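CrtC domain-containing protein (Fusarium vanettenii 77-13-4, PDB 7A0Q) probably adds water to the prenyl side chain of the bean phytoalexin kievitone, as a fungal kievitone hydratase built from two lipocalin-like domains. Local coordinates at residues Thr165-Gly169 and Glu170-Trp174; Ala213-Pro216 and Ser217-Trp221. All coordinates share one frame; numbering follows the deposited sequence.

How the contacts relate
Contact 1, the hairpin tip at 165-174, and contact 2, the loop-to-strand passage at 213-221, follow one another along the chain, their centres about 10 Å apart. The hairpin of the N-terminal part packs against the start of the eight-stranded barrel, so the ground between them is probably an interface of the two lipocalin-like halves. Glu170 N lies 2.8 Å from Ala214 O, probably hydrogen-bonded, and Phe168 reaches over with CZ 3.7 Å from Pro216 CD and 3.8 Å from Trp219 CZ3. A bound imidazole, probably from the crystallisation liquor, lies about 5 Å from the Trp219 side chain and may mark a pocket. The sugar on Asn218 is a glycan of the protein, not a substrate.

Contact 1: residues Thr165-Gly169 and Glu170-Trp174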
loop_
_atom_site.group_PDB
_atom_site.type_symbol
_atom_site.label_atom_id
_atom_site.label_comp_id
_atom_site.label_asym_id
_atom_site.label_seq_id
_atom_site.Cartn_x
_atom_site.Cartn_y
_atom_site.Cartn_z
ATOM N N THR A 165 1.576 -5.145 -15.251
ATOM C CA THR A 165 2.968 -4.737 -15.426
ATOM C C THR A 165 3.036 -3.358 -16.072
ATOM O O THR A 165 2.150 -2.965 -16.832
ATOM C CB THR A 165 3.742 -5.774 -16.268
ATOM O OG1 THR A 165 5.127 -5.407 -16.361
ATOM C CG2 THR A 165 3.137 -5.911 -17.676
ATOM N N PHE A 166 4.096 -2.616 -15.748
ATOM C CA PHE A 166 4.322 -1.318 -16.388
ATOM C C PHE A 166 5.794 -0.938 -16.226
ATOM O O PHE A 166 6.547 -1.575 -15.483
ATOM C CB PHE A 166 3.372 -0.234 -15.832
ATOM C CG PHE A 166 3.558 0.088 -14.364
ATOM C CD1 PHE A 166 2.871 -0.633 -13.387
ATOM C CD2 PHE A 166 4.373 1.148 -13.958
ATOM C CE1 PHE A 166 3.017 -0.323 -12.038
ATOM C CE2 PHE A 166 4.521 1.460 -12.617
ATOM C CZ PHE A 166 3.837 0.720 -11.643
ATOM N N GLN A 167 6.206 0.099 -16.963
ATOM C CA GLN A 167 7.595 0.552 -16.926
ATOM C C GLN A 167 7.874 1.340 -15.644
ATOM O O GLN A 167 7.138 2.270 -15.304
ATOM C CB GLN A 167 7.900 1.410 -18.156
ATOM C CG GLN A 167 9.383 1.731 -18.320
ATOM C CD GLN A 167 10.123 0.645 -19.068
ATOM O OE1 GLN A 167 9.566 -0.419 -19.339
ATOM N NE2 GLN A 167 11.380 0.914 -19.431
ATOM N N PHE A 168 8.945 0.967 -14.933
ATOM C CA PHE A 168 9.222 1.492 -13.589
ATOM C C PHE A 168 10.731 1.617 -13.443
ATOM O O PHE A 168 11.422 0.620 -13.210
ATOM C CB PHE A 168 8.643 0.563 -12.526
ATOM C CG PHE A 168 8.758 1.074 -11.108
ATOM C CD1 PHE A 168 7.987 2.129 -10.671
ATOM C CD2 PHE A 168 9.608 0.451 -10.199
ATOM C CE1 PHE A 168 8.063 2.588 -9.370
ATOM C CE2 PHE A 168 9.688 0.896 -8.880
ATOM C CZ PHE A 168 8.914 1.970 -8.469
ATOM N N GLY A 169 11.234 2.838 -13.571
ATOM C CA GLY A 169 12.667 3.027 -13.644
ATOM C C GLY A 169 13.181 2.633 -15.012
ATOM O O GLY A 169 12.491 2.823 -16.019
ATOM N N GLU A 170 14.373 2.045 -15.059
ATOM C CA GLU A 170 14.964 1.681 -16.339
ATOM C C GLU A 170 14.331 0.442 -16.961
ATOM O O GLU A 170 14.546 0.191 -18.152
ATOM C CB GLU A 170 16.471 1.475 -16.179
ATOM C CG GLU A 170 17.236 1.691 -17.474
ATOM C CD GLU A 170 18.729 1.433 -17.337
ATOM O OE1 GLU A 170 19.143 0.757 -16.369
ATOM O OE2 GLU A 170 19.483 1.904 -18.211
ATOM N N GLY A 171 13.529 -0.308 -16.209
ATOM C CA GLY A 171 12.937 -1.532 -16.717
ATOM C C GLY A 171 11.505 -1.724 -16.256
ATOM O O GLY A 171 10.753 -0.752 -16.129
ATOM N N LEU A 172 11.126 -2.969 -15.994
ATOM C CA LEU A 172 9.740 -3.335 -15.737
ATOM C C LEU A 172 9.477 -3.548 -14.251
ATOM O O LEU A 172 10.362 -3.950 -13.491
ATOM C CB LEU A 172 9.385 -4.608 -16.509
ATOM C CG LEU A 172 9.598 -4.469 -18.016
ATOM C CD1 LEU A 172 9.633 -5.843 -18.674
ATOM C CD2 LEU A 172 8.508 -3.594 -18.600
ATOM N N THR A 173 8.248 -3.247 -13.839
ATOM C CA THR A 173 7.735 -3.738 -12.572
ATOM C C THR A 173 6.475 -4.549 -12.825
ATOM O O THR A 173 5.793 -4.397 -13.842
ATOM C CB THR A 173 7.443 -2.607 -11.570
ATOM O OG1 THR A 173 7.304 -3.169 -10.250
ATOM C CG2 THR A 173 6.160 -1.861 -11.926
ATOM N N TRP A 174 6.199 -5.446 -11.883
ATOM C CA TRP A 174 4.971 -6.230 -11.861
ATOM C C TRP A 174 4.311 -5.949 -10.528
ATOM O O TRP A 174 4.976 -6.011 -9.497
ATOM C CB TRP A 174 5.258 -7.734 -12.005
ATOM C CG TRP A 174 5.781 -8.094 -13.356
ATOM C CD1 TRP A 174 5.058 -8.533 -14.422
ATOM C CD2 TRP A 174 7.142 -8.028 -13.788
ATOM N NE1 TRP A 174 5.887 -8.742 -15.506
ATOM C CE2 TRP A 174 7.173 -8.441 -15.138
ATOM C CE3 TRP A 174 8.340 -7.653 -13.166
ATOM C CZ2 TRP A 174 8.357 -8.496 -15.878
ATOM C CZ3 TRP A 174 9.520 -7.705 -13.906
ATOM C CH2 TRP A 174 9.514 -8.126 -15.246
HETATM O O HOH W 1 14.021 -0.475 -20.498
HETATM O O HOH W 2 11.425 -2.177 -12.044
#
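Glu170 and Gly169 occupy the two central places of a type II' turn running from Phe168 to Gly171. Gly169 has a positive phi of 76°, which its lack of a side chain makes easy, while Glu170 is exposed, as suits a charged side chain. A water lies between Gln167 NE2 and Glu170 O and probably bridges them. At the base of the turn, Gly171 O accepts from Phe168 N over 2.8 Å. The Gln167 side chain, bent at chi2, folds back above this carbonyl, with CD 3.3 Å from Gly171 O. Leu172 brings CD2 to 3.4 Å from Gln167 OE1, and its own carbonyl probably shares a second water with Phe168 O. The whole is a tight beta hairpin turned by the type II' turn, joining strands 158-168 and 171-189 in the N-terminal lipocalin-like part of the CrtC fold. Thr173 pairs with Phe166 through both backbone bonds; its N-H points almost straight at Phe166 O, 2.9 Å away. Its methyl CG2 sits over the centre of the Phe166 ring, a CH-pi contact with the carbon 3.5 Å from the centroid, and also meets Phe168 CB. With OG1 anti to the backbone N (chi1 -164°), the hydroxyl turns to Gln208 and Trp209 and leaves the methyl for the phenylalanines, a division of labour that suits threonine. Beyond them, Trp236 packs on both phenyl rings. Thr173 O accepts twice, from Phe166 N and, at 2.8 Å, from Thr165 OG1, the donors coming from opposite faces of the carbonyl plane. Trp174 lies alongside Thr165 on the other face of the sheet; Thr165 OG1 sits over one face of the indole, offset toward the rim, 3.5 Å from Trp174 NE1, while its hydrogen goes to Thr173 O. Trp209 meets this indole as well, at a ring angle of about 20°.

Contact 2: residues Ala213-Pro216 and Ser217-Trp221; sequences AAIP and SNWTW. With NAG (2-acetamido-2-deoxy-beta-D-glucopyranose), chain C.
From Ile215 the backbone runs extended through Pro216, kinks at Ser217 (psi -36°) and enters strand 218-225 at Asn218, with no hydrogen bond joining 213-216 to 217-221. Trp219 looks back to the loop and presents an indole edge: Ile215 CD1 lies 4.0 Å from CZ3, near the ring plane, and Pro216 CB is 4.1 Å from CE3. Ile215 is long enough to reach the ring with its terminal methyl, whereas Pro216, already restricted in phi, packs beside it with a compact ring. Glu340 takes the indole N-H. On the opposite side of the strand Asn218 is glycosylated, its ND2 bonded to C1 of N-acetylglucosamine. Ser217 OG, at chi1 64°, donates to Asn218 OD1 over 2.9 Å, in the carbonyl plane on a lone pair. Two residues on from Asn218, Thr220 OG1 gives a 2.8 Å hydrogen bond to the acetamido oxygen O7; Tyr343 also bonds the sugar. Asn218, Trp219 and Thr220 make up an Asn-X-Thr sequon, the sequence that marks asparagine for N-glycosylation. Thr220 and Tyr343 grip the sugar itself while Ser217 steadies the amide that carries it, which probably limits how far the first sugar can swing.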
loop_
_atom_site.group_PDB
_atom_site.type_symbol
_atom_site.label_atom_id
_atom_site.label_comp_id
_atom_site.label_asym_id
_atom_site.label_seq_id
_atom_site.Cartn_x
_atom_site.Cartn_y
_atom_site.Cartn_z
ATOM N N ALA A 213 17.640 -2.738 -10.822
ATOM C CA ALA A 213 18.021 -1.948 -9.661
ATOM C C ALA A 213 17.801 -0.458 -9.879
ATOM O O ALA A 213 17.669 0.284 -8.899
ATOM C CB ALA A 213 19.487 -2.208 -9.306
ATOM N N ALA A 214 17.749 -0.007 -11.136
ATOM C CA ALA A 214 17.594 1.415 -11.443
ATOM C C ALA A 214 16.109 1.758 -11.415
ATOM O O ALA A 214 15.434 1.842 -12.442
ATOM C CB ALA A 214 18.224 1.755 -12.788
ATOM N N ILE A 215 15.599 1.965 -10.206
ATOM C CA ILE A 215 14.204 2.348 -10.013
ATOM C C ILE A 215 14.128 3.871 -10.030
ATOM O O ILE A 215 15.180 4.526 -10.064
ATOM C CB ILE A 215 13.645 1.746 -8.713
ATOM C CG1 ILE A 215 14.446 2.224 -7.495
ATOM C CG2 ILE A 215 13.618 0.238 -8.808
ATOM C CD1 ILE A 215 13.856 1.754 -6.181
ATOM N N PRO A 216 12.935 4.480 -10.039
ATOM C CA PRO A 216 12.867 5.948 -10.067
ATOM C C PRO A 216 13.559 6.571 -8.864
ATOM O O PRO A 216 13.682 5.957 -7.800
ATOM C CB PRO A 216 11.359 6.235 -10.055
ATOM C CG PRO A 216 10.748 5.010 -10.683
ATOM C CD PRO A 216 11.596 3.870 -10.186
ATOM N N SER A 217 14.014 7.814 -9.043
ATOM C CA SER A 217 14.660 8.526 -7.945
ATOM C C SER A 217 13.707 8.731 -6.775
ATOM O O SER A 217 14.121 8.686 -5.611
ATOM C CB SER A 217 15.197 9.875 -8.434
ATOM O OG SER A 217 14.132 10.721 -8.846
ATOM N N ASN A 218 12.430 8.969 -7.064
ATOM C CA ASN A 218 11.429 9.190 -6.030
ATOM C C ASN A 218 10.062 9.127 -6.686
ATOM O O ASN A 218 9.930 9.302 -7.901
ATOM C CB ASN A 218 11.629 10.523 -5.286
ATOM C CG ASN A 218 11.469 11.776 -6.162
ATOM O OD1 ASN A 218 12.251 12.028 -7.084
ATOM N ND2 ASN A 218 10.458 12.579 -5.842
ATOM N N TRP A 219 9.046 8.860 -5.873
ATOM C CA TRP A 219 7.695 8.770 -6.401
ATOM C C TRP A 219 6.687 9.129 -5.325
ATOM O O TRP A 219 7.001 9.179 -4.133
ATOM C CB TRP A 219 7.388 7.363 -6.949
ATOM C CG TRP A 219 7.472 6.237 -5.931
ATOM C CD1 TRP A 219 6.506 5.858 -5.036
ATOM C CD2 TRP A 219 8.566 5.331 -5.746
ATOM N NE1 TRP A 219 6.943 4.781 -4.299
ATOM C CE2 TRP A 219 8.199 4.435 -4.717
ATOM C CE3 TRP A 219 9.824 5.197 -6.343
ATOM C CZ2 TRP A 219 9.043 3.418 -4.279
ATOM C CZ3 TRP A 219 10.665 4.183 -5.905
ATOM C CH2 TRP A 219 10.269 3.310 -4.879
ATOM N N THR A 220 5.460 9.361 -5.771
ATOM C CA THR A 220 4.289 9.337 -4.909
ATOM C C THR A 220 3.339 8.281 -5.451
ATOM O O THR A 220 3.109 8.218 -6.668
ATOM C CB THR A 220 3.598 10.703 -4.850
ATOM O OG1 THR A 220 4.523 11.676 -4.343
ATOM C CG2 THR A 220 2.371 10.656 -3.932
ATOM N N TRP A 221 2.797 7.459 -4.546
ATOM C CA TRP A 221 1.786 6.461 -4.877
ATOM C C TRP A 221 0.546 6.718 -4.035
ATOM O O TRP A 221 0.645 6.915 -2.816
ATOM C CB TRP A 221 2.311 5.042 -4.627
ATOM C CG TRP A 221 1.326 3.920 -4.891
ATOM C CD1 TRP A 221 0.835 3.529 -6.110
ATOM C CD2 TRP A 221 0.748 3.030 -3.920
ATOM N NE1 TRP A 221 -0.024 2.452 -5.954
ATOM C CE2 TRP A 221 -0.092 2.131 -4.624
ATOM C CE3 TRP A 221 0.861 2.905 -2.530
ATOM C CZ2 TRP A 221 -0.814 1.121 -3.982
ATOM C CZ3 TRP A 221 0.141 1.892 -1.885
ATOM C CH2 TRP A 221 -0.694 1.022 -2.616
HETATM C C1 NAG C . 10.295 13.829 -6.532
HETATM C C2 NAG C . 8.903 14.434 -6.474
HETATM C C3 NAG C . 8.930 15.874 -6.989
HETATM C C4 NAG C . 10.013 16.704 -6.310
HETATM C C5 NAG C . 11.354 15.984 -6.298
HETATM C C6 NAG C . 12.361 16.659 -5.398
HETATM C C7 NAG C . 6.891 13.044 -6.740
HETATM C C8 NAG C . 6.003 12.346 -7.719
HETATM N N2 NAG C . 7.956 13.658 -7.259
HETATM O O3 NAG C . 7.652 16.459 -6.759
HETATM O O4 NAG C . 10.200 17.898 -7.062
HETATM O O5 NAG C . 11.203 14.649 -5.791
HETATM O O6 NAG C . 11.869 16.738 -4.067
HETATM O O7 NAG C . 6.668 13.033 -5.534
#